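Local structure of 4-carboxymuconolactone decarboxylase (Sinorhizobium meliloti, 4G9Q) at residues N103-P107 with S108-E112; N230-E234 with E235-E239. The protein belongs to the carboxymuconolactone decarboxylase family and may act as a decarboxylase in benzoate degradation or as a peroxiredoxin. All blocks are in the same frame, centred on the assembly; numbering follows the deposited sequence.

Contact 1. Residues N103-P107 with S108-E112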
# COMPACT_ATOMS: atom_id res chain seq x y z
N ASN A 103 26.87 -7.21 4.41
CA ASN A 103 26.72 -6.94 5.84
C ASN A 103 26.63 -8.19 6.72
O ASN A 103 26.50 -8.08 7.95
CB ASN A 103 25.51 -6.04 6.08
CG ASN A 103 25.73 -4.62 5.57
OD1 ASN A 103 26.86 -4.21 5.32
ND2 ASN A 103 24.64 -3.88 5.41
N GLY A 104 26.68 -9.36 6.10
CA GLY A 104 26.76 -10.62 6.84
C GLY A 104 25.45 -11.35 7.04
O GLY A 104 25.40 -12.32 7.80
N VAL A 105 24.39 -10.89 6.38
CA VAL A 105 23.15 -11.67 6.31
C VAL A 105 23.43 -12.86 5.40
O VAL A 105 23.99 -12.70 4.31
CB VAL A 105 21.95 -10.85 5.76
CG1 VAL A 105 20.68 -11.70 5.74
CG2 VAL A 105 21.71 -9.59 6.60
N LYS A 106 23.09 -14.06 5.86
CA LYS A 106 23.31 -15.28 5.09
C LYS A 106 22.31 -15.38 3.94
O LYS A 106 21.16 -14.94 4.08
CB LYS A 106 23.17 -16.51 5.98
CG LYS A 106 24.19 -16.61 7.11
CD LYS A 106 23.88 -17.83 7.96
CE LYS A 106 24.80 -17.92 9.17
NZ LYS A 106 24.47 -19.16 9.94
N PRO A 107 22.72 -15.97 2.80
CA PRO A 107 21.76 -16.24 1.73
C PRO A 107 20.51 -16.96 2.24
O PRO A 107 19.39 -16.64 1.82
CB PRO A 107 22.55 -17.15 0.78
CG PRO A 107 23.96 -16.71 0.95
CD PRO A 107 24.10 -16.32 2.40
N SER A 108 20.70 -17.91 3.15
CA SER A 108 19.59 -18.70 3.70
C SER A 108 18.61 -17.83 4.50
O SER A 108 17.41 -18.11 4.53
CB SER A 108 20.11 -19.86 4.56
OG SER A 108 20.86 -19.38 5.66
N GLU A 109 19.14 -16.78 5.13
CA GLU A 109 18.31 -15.85 5.90
C GLU A 109 17.46 -14.95 4.99
O GLU A 109 16.30 -14.67 5.28
CB GLU A 109 19.17 -15.03 6.86
CG GLU A 109 19.71 -15.88 8.03
CD GLU A 109 20.74 -15.15 8.86
OE1 GLU A 109 21.52 -14.35 8.30
OE2 GLU A 109 20.79 -15.39 10.09
N ILE A 110 18.05 -14.51 3.87
CA ILE A 110 17.32 -13.76 2.86
C ILE A 110 16.24 -14.65 2.25
O ILE A 110 15.08 -14.25 2.14
CB ILE A 110 18.26 -13.20 1.75
CG1 ILE A 110 19.26 -12.22 2.38
CG2 ILE A 110 17.45 -12.55 0.61
CD1 ILE A 110 20.24 -11.59 1.40
N SER A 111 16.63 -15.87 1.89
CA SER A 111 15.72 -16.89 1.38
C SER A 111 14.52 -17.08 2.32
O SER A 111 13.36 -17.07 1.88
CB SER A 111 16.48 -18.21 1.21
OG SER A 111 15.64 -19.21 0.66
N GLU A 112 14.81 -17.22 3.61
CA GLU A 112 13.75 -17.46 4.60
C GLU A 112 12.88 -16.23 4.84
O GLU A 112 11.69 -16.36 5.10
CB GLU A 112 14.34 -17.99 5.91
CG GLU A 112 13.31 -18.49 6.92
CD GLU A 112 12.53 -19.71 6.44
OE1 GLU A 112 12.88 -20.30 5.39
OE2 GLU A 112 11.55 -20.08 7.13
O HOH W 1 23.51 -13.25 9.67

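Contact 2. Residues N230-E234 with E235-E239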
# COMPACT_ATOMS: atom_id res chain seq x y z
N ASN A 230 12.02 -13.07 22.44
CA ASN A 230 13.03 -13.78 21.66
C ASN A 230 14.43 -13.18 21.72
O ASN A 230 15.38 -13.73 21.15
CB ASN A 230 12.56 -13.94 20.20
CG ASN A 230 11.44 -14.96 20.04
OD1 ASN A 230 11.17 -15.75 20.95
ND2 ASN A 230 10.77 -14.93 18.89
N GLY A 231 14.58 -12.04 22.40
CA GLY A 231 15.90 -11.48 22.64
C GLY A 231 16.23 -10.14 22.02
O GLY A 231 17.32 -9.61 22.25
N LEU A 232 15.32 -9.57 21.24
CA LEU A 232 15.52 -8.22 20.71
C LEU A 232 15.45 -7.24 21.88
O LEU A 232 14.56 -7.36 22.72
CB LEU A 232 14.46 -7.88 19.67
CG LEU A 232 14.64 -6.60 18.84
CD1 LEU A 232 15.71 -6.78 17.78
CD2 LEU A 232 13.31 -6.20 18.20
N SER A 233 16.39 -6.30 21.97
CA SER A 233 16.35 -5.34 23.08
C SER A 233 15.39 -4.20 22.77
O SER A 233 15.05 -3.96 21.60
CB SER A 233 17.75 -4.79 23.39
OG SER A 233 18.21 -3.94 22.36
N GLU A 234 14.95 -3.50 23.81
CA GLU A 234 14.07 -2.35 23.63
C GLU A 234 14.73 -1.24 22.81
O GLU A 234 14.06 -0.61 21.98
CB GLU A 234 13.59 -1.82 24.98
CG GLU A 234 12.67 -2.80 25.71
CD GLU A 234 12.00 -2.19 26.92
OE1 GLU A 234 12.30 -1.03 27.26
OE2 GLU A 234 11.16 -2.89 27.55
N GLU A 235 16.03 -1.01 23.01
CA GLU A 235 16.72 0.01 22.22
C GLU A 235 16.85 -0.41 20.76
O GLU A 235 16.74 0.42 19.87
CB GLU A 235 18.08 0.42 22.82
CG GLU A 235 19.21 -0.60 22.73
CD GLU A 235 19.97 -0.56 21.40
OE1 GLU A 235 19.84 0.42 20.63
OE2 GLU A 235 20.72 -1.53 21.13
N GLN A 236 17.07 -1.71 20.53
CA GLN A 236 17.10 -2.24 19.17
C GLN A 236 15.75 -2.01 18.49
O GLN A 236 15.70 -1.57 17.34
CB GLN A 236 17.48 -3.72 19.16
CG GLN A 236 19.00 -3.94 19.30
CD GLN A 236 19.39 -5.37 19.65
OE1 GLN A 236 18.54 -6.23 19.92
NE2 GLN A 236 20.69 -5.63 19.66
N ALA A 237 14.66 -2.29 19.21
CA ALA A 237 13.31 -2.08 18.69
C ALA A 237 13.07 -0.61 18.36
O ALA A 237 12.45 -0.29 17.35
CB ALA A 237 12.26 -2.59 19.68
N ALA A 238 13.57 0.29 19.21
CA ALA A 238 13.47 1.72 18.96
C ALA A 238 14.25 2.10 17.69
O ALA A 238 13.80 2.94 16.91
CB ALA A 238 13.97 2.52 20.16
N GLU A 239 15.40 1.47 17.49
CA GLU A 239 16.21 1.71 16.29
C GLU A 239 15.51 1.18 15.04
O GLU A 239 15.63 1.79 13.97
CB GLU A 239 17.60 1.08 16.40
CG GLU A 239 18.51 1.73 17.46
CD GLU A 239 18.94 3.16 17.13
OE1 GLU A 239 19.02 3.53 15.93
OE2 GLU A 239 19.23 3.92 18.08
O HOH W 2 19.00 -9.10 20.23

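Contact 1. Residues N103-P107 with S108-E112
With CG beside its own backbone N (chi1 -71°) and the chain extended beyond it, Glu109 reaches back along the start of helix 107-120 to Lys106, while the CG1 branch of Val105 lies anti to the backbone N (chi1 -179°) and meets Ile110. The motif is a helix N-terminus entered from a Schellman motif: Gly104, at a positive phi where a CB would collide with the preceding carbonyl, closes helix 93-102, and Lys106 takes the N-cap position. Because lysine has no short acceptor to offer the first turn, the side-chain bond here comes from Glu109: Lys106 N donates to Glu109 OE1 at 2.9 Å, almost straight at 168°, on the anti side of the carboxylate and tilted somewhat out of its plane. OE2 is held by a salt bridge to Arg74, which pins the group's other end. A lysine in place of Glu109 would probably leave Lys106 N without its acceptor and bring a second positive charge up against Arg74. Pro107 suits the first turn, since its ring fixes phi and its missing N-H is not needed there; its carbonyl O receives Ser111 N at 2.9 Å. Val105 CG1 crosses Ile110 CG1 at about a right angle, 3.7 Å apart, and both buried side chains also touch Ala100. A water donates to both Gly104 O, at 2.8 Å, and Glu109 OE1, at 2.7 Å.

Contact 2. Residues N230-E234 with E235-E239
Gln236 leans back from the first turn of helix 234-248 over Ser233, and its atoms can be taken in order. CB lies 3.3 Å from Ser233 OG and also faces Leu232, whose CD1 is 3.8 Å from it. CG, set beside the backbone N by a chi1 of -80°, passes about as close to the same hydroxyl oxygen, and the amide carbon CD follows, so the chain runs alongside Ser233. At the tip, OE1 accepts from Ser233 N at 3.0 Å in a nearly linear bond (178°), although the donor stands above the amide's carbonyl plane and not on a lone pair. OE1 takes a water proton as well, from a molecule that also donates to Gly231 O, and a weak bond from Arg201. In exchange, Ser233 OG accepts from Gln236 N at 3.1 Å. These reciprocal bonds make a capping box, with Ser233 as N-cap. Serine fits because its short side chain can reach a single N-H of the first turn, and glutamine is long enough to reach the N-cap amide. Gly231 suits the preceding Schellman motif, where positive phi would drive any CB into the carbonyl before it. On the buried side Leu232 sends CD2 against Ala237 CB, 4.0 Å away, and packs on Ala227 and Ile208; the small Ala237 also touches Leu224 of helix 220-229. Glu234, in the first turn, forms a salt bridge with Arg268, while its carbonyl O receives Ala238 N at 3.0 Å.

Overall arrangement
Contact 1 comes first along the chain and contact 2 follows in series, each within its own carboxymuconolactone decarboxylase homology region. The centres of the two contacts are 20 Å apart and their nearest atoms about 12 Å, so they do not touch. Both occupy the same kind of place in an all-helical fold: the link from helix 93-102 to helix 107-120 in one, and from helix 220-229 to helix 234-248 in the other. The matching turns are consistent with two related halves. Each helix also meets a different neighbour in the trimer: Ser111 OG hydrogen-bonds to Val49 O of the second subunit, and Ala238 packs on Val176 of the third subunit.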